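Local coordinates for ABC-type transport auxiliary lipoprotein component domain-containing protein (Xanthomonas campestris pv. campestris, PDB 2IQI), which is of unknown function but is probably the lipoprotein auxiliary component of an ABC-type transport system, at residues N49-P52 with E56-V59; R142-A147 with V174-I179; T11-T16 with A157-F162; D135-A140 with Q182-T187; Q58-A63 with F110-A115. All blocks are in the same frame, centred on the assembly; numbering follows the deposited sequence.

Contact 1. Residues N49-P52 with E56-V59; sequences NVRP and ELQV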
# COMPACT_ATOMS: atom_id res chain seq x y z
N ASN A 49 14.62 -0.68 -2.20
CA ASN A 49 14.92 -1.13 -3.54
C ASN A 49 15.01 -0.04 -4.59
O ASN A 49 14.30 0.99 -4.54
CB ASN A 49 13.91 -2.16 -3.97
CG ASN A 49 13.84 -3.32 -3.00
OD1 ASN A 49 14.76 -3.53 -2.23
ND2 ASN A 49 12.75 -4.08 -3.06
N VAL A 50 15.91 -0.27 -5.52
CA VAL A 50 16.12 0.62 -6.63
C VAL A 50 16.43 -0.23 -7.86
O VAL A 50 17.16 -1.20 -7.79
CB VAL A 50 17.24 1.67 -6.29
CG1 VAL A 50 18.51 0.99 -5.82
CG2 VAL A 50 17.51 2.63 -7.48
N ARG A 51 15.80 0.12 -8.98
CA ARG A 51 16.03 -0.54 -10.26
C ARG A 51 16.74 0.45 -11.19
O ARG A 51 16.08 1.22 -11.89
CB ARG A 51 14.67 -0.95 -10.85
CG ARG A 51 14.71 -1.71 -12.18
CD ARG A 51 13.36 -2.22 -12.60
NE ARG A 51 12.67 -2.91 -11.52
CZ ARG A 51 12.54 -4.23 -11.41
NH1 ARG A 51 13.05 -5.05 -12.31
NH2 ARG A 51 11.87 -4.72 -10.39
N PRO A 52 18.09 0.51 -11.14
CA PRO A 52 18.75 1.50 -11.97
C PRO A 52 18.66 1.19 -13.47
O PRO A 52 18.73 2.12 -14.26
CB PRO A 52 20.19 1.44 -11.50
CG PRO A 52 20.35 0.06 -10.97
CD PRO A 52 19.06 -0.23 -10.31
N GLU A 56 17.05 -5.30 -13.38
CA GLU A 56 18.03 -5.34 -12.28
C GLU A 56 17.64 -4.62 -10.97
O GLU A 56 17.17 -3.50 -10.99
CB GLU A 56 19.36 -4.79 -12.78
CG GLU A 56 20.57 -5.41 -12.13
CD GLU A 56 21.90 -4.80 -12.61
OE1 GLU A 56 22.29 -5.00 -13.81
OE2 GLU A 56 22.55 -4.14 -11.76
N LEU A 57 17.87 -5.26 -9.83
CA LEU A 57 17.60 -4.61 -8.53
C LEU A 57 18.86 -4.40 -7.68
O LEU A 57 19.68 -5.30 -7.55
CB LEU A 57 16.55 -5.39 -7.72
CG LEU A 57 15.06 -5.20 -8.09
CD1 LEU A 57 14.14 -5.88 -7.09
CD2 LEU A 57 14.65 -3.74 -8.22
N GLN A 58 19.00 -3.20 -7.12
CA GLN A 58 20.03 -2.88 -6.13
C GLN A 58 19.34 -2.35 -4.86
O GLN A 58 18.12 -2.35 -4.78
CB GLN A 58 20.99 -1.84 -6.70
CG GLN A 58 22.18 -2.44 -7.41
CD GLN A 58 22.69 -1.60 -8.57
OE1 GLN A 58 22.90 -0.37 -8.49
NE2 GLN A 58 22.91 -2.28 -9.68
N VAL A 59 20.10 -1.93 -3.84
CA VAL A 59 19.49 -1.28 -2.66
C VAL A 59 20.22 0.02 -2.44
O VAL A 59 21.40 0.08 -2.73
CB VAL A 59 19.52 -2.15 -1.36
CG1 VAL A 59 18.48 -3.29 -1.43
CG2 VAL A 59 20.94 -2.70 -1.06

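Contact 2. Residues R142-A147 with V174-I179; sequences RTFTVA and VGWTLI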
# COMPACT_ATOMS: atom_id res chain seq x y z
N ARG A 142 -8.15 -6.69 -7.56
CA ARG A 142 -7.73 -5.54 -8.35
C ARG A 142 -6.26 -5.24 -8.15
O ARG A 142 -5.76 -5.19 -7.03
CB ARG A 142 -8.54 -4.30 -8.01
CG ARG A 142 -8.09 -3.14 -8.84
CD ARG A 142 -8.87 -1.90 -8.67
NE ARG A 142 -10.18 -2.01 -9.28
CZ ARG A 142 -11.05 -1.00 -9.34
NH1 ARG A 142 -10.73 0.20 -8.84
NH2 ARG A 142 -12.23 -1.19 -9.90
N THR A 143 -5.58 -4.99 -9.26
CA THR A 143 -4.20 -4.55 -9.27
C THR A 143 -4.15 -3.04 -9.22
O THR A 143 -4.88 -2.39 -9.95
CB THR A 143 -3.49 -5.11 -10.48
OG1 THR A 143 -3.41 -6.52 -10.32
CG2 THR A 143 -2.09 -4.56 -10.64
N PHE A 144 -3.35 -2.49 -8.32
CA PHE A 144 -3.14 -1.05 -8.17
C PHE A 144 -1.68 -0.79 -8.45
O PHE A 144 -0.85 -1.44 -7.84
CB PHE A 144 -3.45 -0.60 -6.74
CG PHE A 144 -4.91 -0.71 -6.36
CD1 PHE A 144 -5.77 0.36 -6.55
CD2 PHE A 144 -5.41 -1.89 -5.81
CE1 PHE A 144 -7.11 0.25 -6.19
CE2 PHE A 144 -6.74 -2.01 -5.44
CZ PHE A 144 -7.60 -0.92 -5.63
N THR A 145 -1.37 0.15 -9.35
CA THR A 145 0.01 0.57 -9.61
C THR A 145 0.11 2.07 -9.43
O THR A 145 -0.61 2.81 -10.08
CB THR A 145 0.48 0.29 -11.11
OG1 THR A 145 0.03 -0.99 -11.55
CG2 THR A 145 1.98 0.33 -11.22
N VAL A 146 1.03 2.53 -8.61
CA VAL A 146 1.25 3.94 -8.51
C VAL A 146 2.73 4.24 -8.71
O VAL A 146 3.58 3.55 -8.14
CB VAL A 146 0.77 4.45 -7.17
CG1 VAL A 146 1.21 5.88 -6.94
CG2 VAL A 146 -0.73 4.37 -7.09
N ALA A 147 3.04 5.25 -9.54
CA ALA A 147 4.43 5.73 -9.70
C ALA A 147 4.50 7.25 -9.55
O ALA A 147 3.78 8.00 -10.23
CB ALA A 147 5.02 5.28 -11.05
N VAL A 174 -8.44 1.79 0.25
CA VAL A 174 -9.46 2.02 1.19
C VAL A 174 -10.81 2.22 0.49
O VAL A 174 -11.83 1.64 0.92
CB VAL A 174 -9.08 3.20 2.06
CG1 VAL A 174 -10.29 3.77 2.78
CG2 VAL A 174 -8.04 2.75 3.07
N GLY A 175 -10.81 3.00 -0.59
CA GLY A 175 -12.03 3.43 -1.22
C GLY A 175 -12.58 2.26 -1.97
O GLY A 175 -13.78 2.09 -2.08
N TRP A 176 -11.71 1.41 -2.48
CA TRP A 176 -12.17 0.29 -3.28
C TRP A 176 -12.67 -0.80 -2.38
O TRP A 176 -13.51 -1.58 -2.78
CB TRP A 176 -11.05 -0.21 -4.16
CG TRP A 176 -11.31 -1.43 -4.86
CD1 TRP A 176 -11.90 -1.56 -6.08
CD2 TRP A 176 -10.95 -2.74 -4.43
NE1 TRP A 176 -11.95 -2.90 -6.44
CE2 TRP A 176 -11.38 -3.64 -5.43
CE3 TRP A 176 -10.33 -3.26 -3.29
CZ2 TRP A 176 -11.19 -5.02 -5.32
CZ3 TRP A 176 -10.15 -4.65 -3.18
CH2 TRP A 176 -10.57 -5.50 -4.19
N THR A 177 -12.12 -0.87 -1.17
CA THR A 177 -12.51 -1.87 -0.19
C THR A 177 -13.89 -1.57 0.36
O THR A 177 -14.73 -2.45 0.45
CB THR A 177 -11.52 -1.94 0.98
OG1 THR A 177 -10.23 -2.21 0.45
CG2 THR A 177 -11.89 -3.08 1.95
N LEU A 178 -14.11 -0.31 0.72
CA LEU A 178 -15.40 0.13 1.19
C LEU A 178 -16.46 -0.01 0.13
O LEU A 178 -17.55 -0.47 0.44
CB LEU A 178 -15.37 1.57 1.65
CG LEU A 178 -14.42 1.81 2.80
CD1 LEU A 178 -14.50 3.25 3.07
CD2 LEU A 178 -14.76 0.96 4.05
N ILE A 179 -16.19 0.41 -1.10
CA ILE A 179 -17.22 0.38 -2.14
C ILE A 179 -17.50 -1.07 -2.55
O ILE A 179 -18.67 -1.49 -2.56
CB ILE A 179 -16.87 1.30 -3.33
CG1 ILE A 179 -17.05 2.75 -2.88
CG2 ILE A 179 -17.70 0.99 -4.58
CD1 ILE A 179 -16.45 3.74 -3.81

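Contact 3. Residues T11-T16 with A157-F162; sequences TIYAPT and AVAAAF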
# COMPACT_ATOMS: atom_id res chain seq x y z
N THR A 11 20.95 6.38 7.23
CA THR A 11 19.81 7.22 7.44
C THR A 11 18.52 6.35 7.46
O THR A 11 18.34 5.43 6.63
CB THR A 11 19.72 8.25 6.35
OG1 THR A 11 21.03 8.74 6.07
CG2 THR A 11 18.82 9.42 6.76
N ILE A 12 17.65 6.61 8.43
CA ILE A 12 16.39 5.92 8.48
C ILE A 12 15.22 6.85 8.02
O ILE A 12 14.92 7.87 8.65
CB ILE A 12 16.18 5.32 9.90
CG1 ILE A 12 17.33 4.37 10.26
CG2 ILE A 12 14.78 4.70 10.09
CD1 ILE A 12 17.54 3.17 9.30
N TYR A 13 14.57 6.48 6.91
CA TYR A 13 13.36 7.17 6.45
C TYR A 13 12.06 6.65 7.08
O TYR A 13 11.87 5.46 7.27
CB TYR A 13 13.29 7.15 4.92
CG TYR A 13 14.46 7.90 4.35
CD1 TYR A 13 14.52 9.29 4.42
CD2 TYR A 13 15.55 7.23 3.79
CE1 TYR A 13 15.60 10.01 3.92
CE2 TYR A 13 16.67 7.94 3.28
CZ TYR A 13 16.67 9.33 3.35
OH TYR A 13 17.74 10.04 2.90
N ALA A 14 11.17 7.58 7.42
CA ALA A 14 9.87 7.22 7.93
C ALA A 14 8.84 8.16 7.37
O ALA A 14 8.65 9.29 7.87
CB ALA A 14 9.84 7.26 9.44
N PRO A 15 8.16 7.72 6.30
CA PRO A 15 7.07 8.49 5.76
C PRO A 15 5.88 8.55 6.70
O PRO A 15 5.68 7.69 7.55
CB PRO A 15 6.72 7.75 4.47
CG PRO A 15 7.95 6.99 4.13
CD PRO A 15 8.44 6.54 5.48
N THR A 16 5.11 9.60 6.50
CA THR A 16 3.93 9.91 7.27
C THR A 16 2.81 9.91 6.27
O THR A 16 2.82 10.70 5.32
CB THR A 16 4.07 11.27 7.89
OG1 THR A 16 5.19 11.22 8.76
CG2 THR A 16 2.83 11.64 8.70
N ALA A 157 14.89 12.63 -1.50
CA ALA A 157 13.89 12.94 -2.50
C ALA A 157 13.06 11.68 -2.82
O ALA A 157 11.83 11.74 -3.02
CB ALA A 157 14.55 13.53 -3.79
N VAL A 158 13.74 10.54 -2.84
CA VAL A 158 13.12 9.27 -3.16
C VAL A 158 12.08 8.87 -2.09
O VAL A 158 10.98 8.39 -2.41
CB VAL A 158 14.20 8.17 -3.31
CG1 VAL A 158 13.56 6.81 -3.43
CG2 VAL A 158 15.05 8.45 -4.54
N ALA A 159 12.42 9.10 -0.82
CA ALA A 159 11.57 8.77 0.28
C ALA A 159 10.35 9.67 0.27
O ALA A 159 9.25 9.24 0.60
CB ALA A 159 12.34 8.92 1.55
N ALA A 160 10.55 10.93 -0.09
CA ALA A 160 9.46 11.88 -0.20
C ALA A 160 8.49 11.43 -1.28
O ALA A 160 7.27 11.52 -1.10
CB ALA A 160 9.97 13.23 -0.53
N ALA A 161 9.03 10.92 -2.39
CA ALA A 161 8.16 10.37 -3.44
C ALA A 161 7.39 9.11 -2.96
O ALA A 161 6.26 8.86 -3.34
CB ALA A 161 8.96 10.10 -4.73
N PHE A 162 8.03 8.32 -2.10
CA PHE A 162 7.42 7.12 -1.59
C PHE A 162 6.26 7.46 -0.65
O PHE A 162 5.27 6.75 -0.61
CB PHE A 162 8.47 6.29 -0.88
CG PHE A 162 9.08 5.19 -1.72
CD1 PHE A 162 8.30 4.11 -2.17
CD2 PHE A 162 10.44 5.20 -2.01
CE1 PHE A 162 8.86 3.07 -2.93
CE2 PHE A 162 11.03 4.15 -2.72
CZ PHE A 162 10.23 3.07 -3.19

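Contact 4. Residues D135-A140 with Q182-T187; sequences DQRVVA and QQDSQT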
# COMPACT_ATOMS: atom_id res chain seq x y z
N ASP A 135 -17.60 -17.87 3.15
CA ASP A 135 -17.55 -18.90 2.12
C ASP A 135 -16.12 -19.10 1.63
O ASP A 135 -15.87 -19.97 0.77
CB ASP A 135 -18.43 -18.52 0.92
CG ASP A 135 -19.59 -17.63 1.31
OD1 ASP A 135 -20.29 -17.96 2.30
OD2 ASP A 135 -19.82 -16.60 0.62
N GLN A 136 -15.19 -18.29 2.18
CA GLN A 136 -13.87 -18.06 1.58
C GLN A 136 -14.10 -17.74 0.12
O GLN A 136 -13.61 -18.42 -0.79
CB GLN A 136 -12.96 -19.29 1.77
CG GLN A 136 -12.39 -19.43 3.19
CD GLN A 136 -11.64 -20.76 3.46
OE1 GLN A 136 -11.80 -21.78 2.74
NE2 GLN A 136 -10.82 -20.75 4.54
N ARG A 137 -14.92 -16.71 -0.08
CA ARG A 137 -15.48 -16.38 -1.39
C ARG A 137 -14.83 -15.11 -1.88
O ARG A 137 -14.92 -14.07 -1.23
CB ARG A 137 -17.01 -16.17 -1.31
CG ARG A 137 -17.70 -15.72 -2.63
CD ARG A 137 -19.20 -15.66 -2.49
NE ARG A 137 -19.59 -14.69 -1.47
CZ ARG A 137 -19.67 -13.37 -1.68
NH1 ARG A 137 -19.38 -12.90 -2.88
NH2 ARG A 137 -20.03 -12.53 -0.71
N VAL A 138 -14.17 -15.20 -3.02
CA VAL A 138 -13.56 -14.02 -3.61
C VAL A 138 -14.62 -13.06 -4.09
O VAL A 138 -15.35 -13.37 -5.01
CB VAL A 138 -12.60 -14.39 -4.71
CG1 VAL A 138 -11.88 -13.14 -5.18
CG2 VAL A 138 -11.61 -15.44 -4.17
N VAL A 139 -14.71 -11.91 -3.43
CA VAL A 139 -15.64 -10.88 -3.82
C VAL A 139 -15.13 -10.18 -5.07
O VAL A 139 -15.86 -10.04 -6.02
CB VAL A 139 -15.86 -9.88 -2.70
CG1 VAL A 139 -16.59 -8.67 -3.23
CG2 VAL A 139 -16.65 -10.52 -1.59
N ALA A 140 -13.87 -9.77 -5.07
CA ALA A 140 -13.22 -9.11 -6.21
C ALA A 140 -11.73 -8.98 -5.92
O ALA A 140 -11.24 -9.27 -4.82
CB ALA A 140 -13.80 -7.76 -6.46
N GLN A 182 -19.27 -2.97 0.25
CA GLN A 182 -20.64 -2.52 0.37
C GLN A 182 -21.55 -3.00 -0.78
O GLN A 182 -22.71 -3.29 -0.56
CB GLN A 182 -20.65 -1.00 0.47
CG GLN A 182 -22.00 -0.35 0.79
CD GLN A 182 -22.63 -0.83 2.10
OE1 GLN A 182 -22.09 -1.68 2.83
NE2 GLN A 182 -23.79 -0.28 2.40
N GLN A 183 -21.03 -3.11 -1.99
CA GLN A 183 -21.87 -3.58 -3.07
C GLN A 183 -22.11 -5.05 -2.89
O GLN A 183 -23.17 -5.55 -3.29
CB GLN A 183 -21.32 -3.24 -4.46
CG GLN A 183 -21.65 -1.78 -4.81
CD GLN A 183 -20.84 -1.17 -5.97
OE1 GLN A 183 -19.87 -1.76 -6.49
NE2 GLN A 183 -21.26 0.04 -6.37
N ASP A 184 -21.15 -5.75 -2.29
CA ASP A 184 -21.32 -7.18 -2.05
C ASP A 184 -22.29 -7.38 -0.91
O ASP A 184 -23.14 -8.24 -0.97
CB ASP A 184 -20.02 -7.87 -1.69
CG ASP A 184 -20.21 -9.37 -1.42
OD1 ASP A 184 -20.36 -9.77 -0.25
OD2 ASP A 184 -20.21 -10.15 -2.39
N SER A 185 -22.17 -6.55 0.12
CA SER A 185 -22.96 -6.74 1.32
C SER A 185 -24.45 -6.61 1.02
O SER A 185 -25.27 -7.27 1.64
CB SER A 185 -22.54 -5.75 2.40
OG SER A 185 -23.67 -5.19 3.01
N GLN A 186 -24.78 -5.79 0.03
CA GLN A 186 -26.17 -5.51 -0.31
C GLN A 186 -26.85 -6.59 -1.14
O GLN A 186 -27.91 -6.34 -1.69
CB GLN A 186 -26.25 -4.14 -0.99
CG GLN A 186 -26.06 -3.04 0.04
CD GLN A 186 -26.06 -1.62 -0.53
OE1 GLN A 186 -25.18 -1.24 -1.33
NE2 GLN A 186 -27.02 -0.80 -0.07
N THR A 187 -26.23 -7.76 -1.25
CA THR A 187 -26.75 -8.87 -2.07
C THR A 187 -26.83 -10.17 -1.26
O THR A 187 -26.58 -10.19 -0.03
CB THR A 187 -25.95 -9.10 -3.45
OG1 THR A 187 -24.75 -9.86 -3.25
CG2 THR A 187 -25.60 -7.78 -4.18

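Contact 5. Residues Q58-A63 with F110-A115; sequences QVYHGA and FESDYA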
# COMPACT_ATOMS: atom_id res chain seq x y z
N GLN A 58 19.00 -3.20 -7.12
CA GLN A 58 20.03 -2.88 -6.13
C GLN A 58 19.34 -2.35 -4.86
O GLN A 58 18.12 -2.35 -4.78
CB GLN A 58 20.99 -1.84 -6.70
CG GLN A 58 22.18 -2.44 -7.41
CD GLN A 58 22.69 -1.60 -8.57
OE1 GLN A 58 22.90 -0.37 -8.49
NE2 GLN A 58 22.91 -2.28 -9.68
N VAL A 59 20.10 -1.93 -3.84
CA VAL A 59 19.49 -1.28 -2.66
C VAL A 59 20.22 0.02 -2.44
O VAL A 59 21.40 0.08 -2.73
CB VAL A 59 19.52 -2.15 -1.36
CG1 VAL A 59 18.48 -3.29 -1.43
CG2 VAL A 59 20.94 -2.70 -1.06
N TYR A 60 19.56 1.07 -1.99
CA TYR A 60 20.33 2.29 -1.72
C TYR A 60 21.28 1.97 -0.57
O TYR A 60 20.88 1.33 0.41
CB TYR A 60 19.44 3.48 -1.36
CG TYR A 60 18.72 4.08 -2.54
CD1 TYR A 60 19.40 4.82 -3.50
CD2 TYR A 60 17.35 3.91 -2.69
CE1 TYR A 60 18.71 5.39 -4.59
CE2 TYR A 60 16.67 4.46 -3.76
CZ TYR A 60 17.34 5.19 -4.71
OH TYR A 60 16.66 5.72 -5.77
N HIS A 61 22.55 2.35 -0.69
CA HIS A 61 23.42 2.13 0.46
C HIS A 61 23.31 3.27 1.48
O HIS A 61 23.14 4.43 1.12
CB HIS A 61 24.86 1.78 0.03
CG HIS A 61 24.99 0.36 -0.44
ND1 HIS A 61 24.88 -0.01 -1.77
CD2 HIS A 61 25.16 -0.80 0.26
CE1 HIS A 61 25.01 -1.33 -1.87
NE2 HIS A 61 25.17 -1.83 -0.66
N GLY A 62 23.33 2.91 2.75
CA GLY A 62 23.24 3.92 3.82
C GLY A 62 21.90 4.61 3.95
O GLY A 62 21.79 5.73 4.50
N ALA A 63 20.86 3.95 3.43
CA ALA A 63 19.48 4.37 3.61
C ALA A 63 18.63 3.14 3.92
O ALA A 63 18.90 2.05 3.41
CB ALA A 63 18.99 5.07 2.37
N PHE A 110 7.96 -2.65 -4.85
CA PHE A 110 8.16 -1.55 -3.91
C PHE A 110 9.58 -0.98 -4.15
O PHE A 110 10.58 -1.41 -3.53
CB PHE A 110 7.99 -2.04 -2.48
CG PHE A 110 7.57 -0.97 -1.52
CD1 PHE A 110 8.50 -0.10 -0.99
CD2 PHE A 110 6.24 -0.84 -1.15
CE1 PHE A 110 8.11 0.90 -0.13
CE2 PHE A 110 5.84 0.13 -0.28
CZ PHE A 110 6.77 1.01 0.22
N GLU A 111 9.70 -0.04 -5.08
CA GLU A 111 11.02 0.28 -5.59
C GLU A 111 11.14 1.68 -6.15
O GLU A 111 10.18 2.27 -6.63
CB GLU A 111 11.43 -0.75 -6.65
CG GLU A 111 10.52 -0.73 -7.88
CD GLU A 111 10.76 -1.90 -8.84
OE1 GLU A 111 11.24 -1.65 -9.96
OE2 GLU A 111 10.49 -3.06 -8.46
N SER A 112 12.35 2.22 -6.06
CA SER A 112 12.71 3.41 -6.81
C SER A 112 13.06 3.01 -8.23
O SER A 112 14.03 2.31 -8.45
CB SER A 112 13.89 4.07 -6.15
OG SER A 112 14.12 5.29 -6.75
N ASP A 113 12.24 3.41 -9.19
CA ASP A 113 12.36 2.90 -10.57
C ASP A 113 12.80 3.99 -11.52
O ASP A 113 12.11 5.01 -11.68
CB ASP A 113 11.02 2.30 -11.01
CG ASP A 113 11.05 1.69 -12.43
OD1 ASP A 113 12.14 1.35 -12.98
OD2 ASP A 113 9.93 1.52 -12.99
N TYR A 114 13.97 3.80 -12.12
CA TYR A 114 14.53 4.82 -13.01
C TYR A 114 13.81 4.85 -14.33
O TYR A 114 13.71 5.89 -14.95
CB TYR A 114 16.04 4.66 -13.21
CG TYR A 114 16.88 5.38 -12.19
CD1 TYR A 114 17.41 6.65 -12.45
CD2 TYR A 114 17.14 4.78 -10.95
CE1 TYR A 114 18.20 7.31 -11.49
CE2 TYR A 114 17.91 5.41 -10.00
CZ TYR A 114 18.43 6.67 -10.26
OH TYR A 114 19.19 7.27 -9.28
N ALA A 115 13.30 3.68 -14.73
CA ALA A 115 12.54 3.48 -15.98
C ALA A 115 13.19 4.18 -17.22
O ALA A 115 12.54 4.96 -17.94
CB ALA A 115 11.05 3.89 -15.77

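Contact 1. Residues N49-P52 with E56-V59
The carbonyl oxygen of Val50 takes the shortest bond of this contact: Gln58 N donates to Val50 O at 2.8 Å, almost straight at 176°. The return bond, Val50 N to Gln58 O at 3.1 Å, is longer and more bent. Together they make Val50 and Gln58 an antiparallel hydrogen-bonded pair in the beta hairpin of strands 49-51 and 58-59; Asn49 and Val59 form the adjoining non-hydrogen-bonded pair, with Asn49 OD1 alongside the Val59 CG1 methyl. Leu57 CA adds a CA-H...O contact to the same Val50 oxygen, and Arg51 CA makes another to Glu56 O at 3.3 Å, which continues the pairing toward the turn.

On the face of Val50 and Gln58, Val50 CG1 lies between its own backbone N and carbonyl carbon (chi1 53°), a position that sets it against the peptide of Gln58, 3.5 Å from Gln58 O. The Gln58 amide reaches across Pro52 at about a right angle, its OE1 3.6 Å from Pro52 CG. Elsewhere Leu57 CD2 lies over one face of the Arg51 guanidinium, toward its rim. Arg51 NE forms a salt bridge with Glu111 and NH1 bonds to Pro54 O, so the hairpin is held by backbone bonds inside, while its arginine ties the end of the hairpin to Glu111, just before strand 112-113.

Contact 2. Residues R142-A147 with V174-I179
Trp176 faces Arg142 and Phe144 with its indole, and within helix segment 174-179 it alone makes the contact. Val174, two residues earlier, takes no part and packs on Ala80 and Phe81 of helix 69-82. At Trp176 the side chain extends from the helix with CG anti to the backbone N (chi1 171°), which carries the indole out to strand 137-149. Phe144 meets it edge-to-face: CZ stands over the indole, 3.8 Å from Trp176 CB, the two ring planes lie at 79°, and the centroids of the Phe144 ring and the indole five-membered ring are 5.5 Å apart. Arg142 slides past the same indole in the opposite direction. Its CD makes a CH-pi contact over the five-membered ring, and its guanidinium lies with Trp176 CD1 over its centre, 3.4 Å from Arg142 CZ, though the planes are 41° apart and no parallel stack results. Farther along, Thr177 and Leu178 turn to Phe81, and Ile179 touches Pro26. Helix 155-185 thus packs on the sheet through Trp176 and on helix 69-82 through Val174, Thr177 and Leu178; Phe144 extends the sheet side by touching Val169, Glu172 and Leu173 one and two turns back, while Trp176 also rests on Ala128 of strand 121-132.

Contact 3. Residues T11-T16 with A157-F162
Tyr13 and Ala159 bring the strand 11-13 and the helix 155-185 nearest to each other, their CA atoms 6.6 Å apart, with no hydrogen bond between the two segments. The side chains meet through one methyl group and one ring. Ala159 CB lies over a face of the Tyr13 phenol, 4.0 Å from the ring centroid and 28° off the ring normal, a CH-pi contact. The methyl is displaced toward the inner half of the ring: it is 3.6 Å from Tyr13 CD1 and 3.7 Å from Tyr13 CG, but 4.2 Å from Tyr13 CE1. The Tyr13 side chain has CG anti to its carbonyl carbon (chi1 -63°), and from there the ring runs along the helix toward its N-terminal end, where the OH bonds to Thr155 OG1 and the ring touches Ala156.

Strand 11-13 is one of the two strands of a small parallel sheet, paired with 63-65 through backbone bonds from Thr11 and Tyr13 to Gly62, Gly64 and Ala66. This little sheet is separate from the large mixed one, and Tyr13 is the residue by which its edge strand rests on the start of the long helix. The small size of alanine at 159 lets the aromatic ring come close to the helix backbone.

Pro15 follows after the strand has ended and approaches less closely, its CG 4.4 Å from Ala159 O. It also touches Glu163, whose OE1 accepts a bond from Thr16 N, and Trp65. Phe162, a turn beyond Ala159, directs its ring away from segment 11-16, meeting Trp65 edge-to-face and lying against the Phe110 ring.

Contact 4. Residues D135-A140 with Q182-T187
Arg137 and Asp184 form the centre of a salt-bridge network that ties the start of strand 137-149 to the last turn of helix 155-185. The grip is end-on: Arg137 NH2 bonds to Asp184 OD1 at 2.8 Å, using that oxygen's syn lone pair, and NH1 bonds to Asp184 OD2 at 2.9 Å. Guanidinium and carboxylate are nearly coplanar, 16° apart, so both bonds lie close to the guanidinium plane. Asp135 OD2 holds the third nitrogen, Arg137 NE, also in that plane, and this second carboxylate probably helps to fix the rotation of the guanidinium. Asp184 OD1 is shared with Tyr101 OH, and Asp135 OD2 with His132 ND1. A bend in the arginine at chi3 (61°) turns its head toward the helix.

Against this tight polar grip, the rest is thin: the Val139 methyls make van der Waals contact with the aspartate, CG1 3.8 Å from Asp184 CB. The contact lies at the protein surface, its three touching residues all partly exposed. The strand is irregular here, with a G1 beta bulge at Gln136 and Arg137 and a classic bulge at Val139 and Ala140. Thr187, beyond the helix end, returns two bonds to Asp184 O, from its N at 3.1 Å and its OG1 at 3.2 Å.

Contact 5. Residues Q58-A63 with F110-A115
A single hydroxyl pair joins these segments: Tyr60 OH and Ser112 OG are hydrogen-bonded at 2.8 Å, and either could be the donor. Backbone bonds play no part between the segments, although both flank the same strand, 49-51. Ser112 OG lies in the plane of the Tyr60 ring at its edge, so the serine meets the phenol at its hydroxyl end and along one side, with Ser112 CB 3.7 Å from Tyr60 CE2. The serine reaches this position because its OG is anti to the backbone N (chi1 -172°). Tyr60 in turn has CG anti to its carbonyl carbon (chi1 -75°), and the length of the phenol carries the hydroxyl across to the buried serine.

Tyr114 approaches the same hydroxyl more loosely, with CE2 4.4 Å from Tyr60 OH, and the approach to its ring is oblique. Just beyond, Asp113 OD1 accepts from Ala115 N at 3.1 Å in an Asx turn; the donor meets this oxygen from above the carboxylate plane. At 111 the chain turns a corner, so that strand 112-113 leaves the direction of strand 101-110.

Val50 of strand 49-51 lies against both Tyr60 and Tyr114, while Ser112 pairs with Asn49 through the backbone. Val158 of helix 155-185 touches both Tyr60 and Ser112, and the hydroxyl pair is thus set between the helix and the strands 49-51, 58-59 and 112-113.

Contacts 1 and 5 are nearly one unit, their centres about 5 Å apart: they share Gln58 and Val59, and the salt bridge from Arg51 NE to Glu111 OE1 and the probable hydrogen bond between Asn49 O and Ser112 N run between them. Contact 3, about 12 Å from contact 5 between centres, joins it through Thr11 with Gly62 and through Phe162 against Phe110. Helix 155-185 then leads to contacts 2 and 4, whose centres are about 16 Å apart and which touch where Trp176 meets Ala140. Contacts 3 and 4, near opposite ends of this helix, have centres about 36 Å apart, and both contact 2 and contact 4 tie it to strand 137-149.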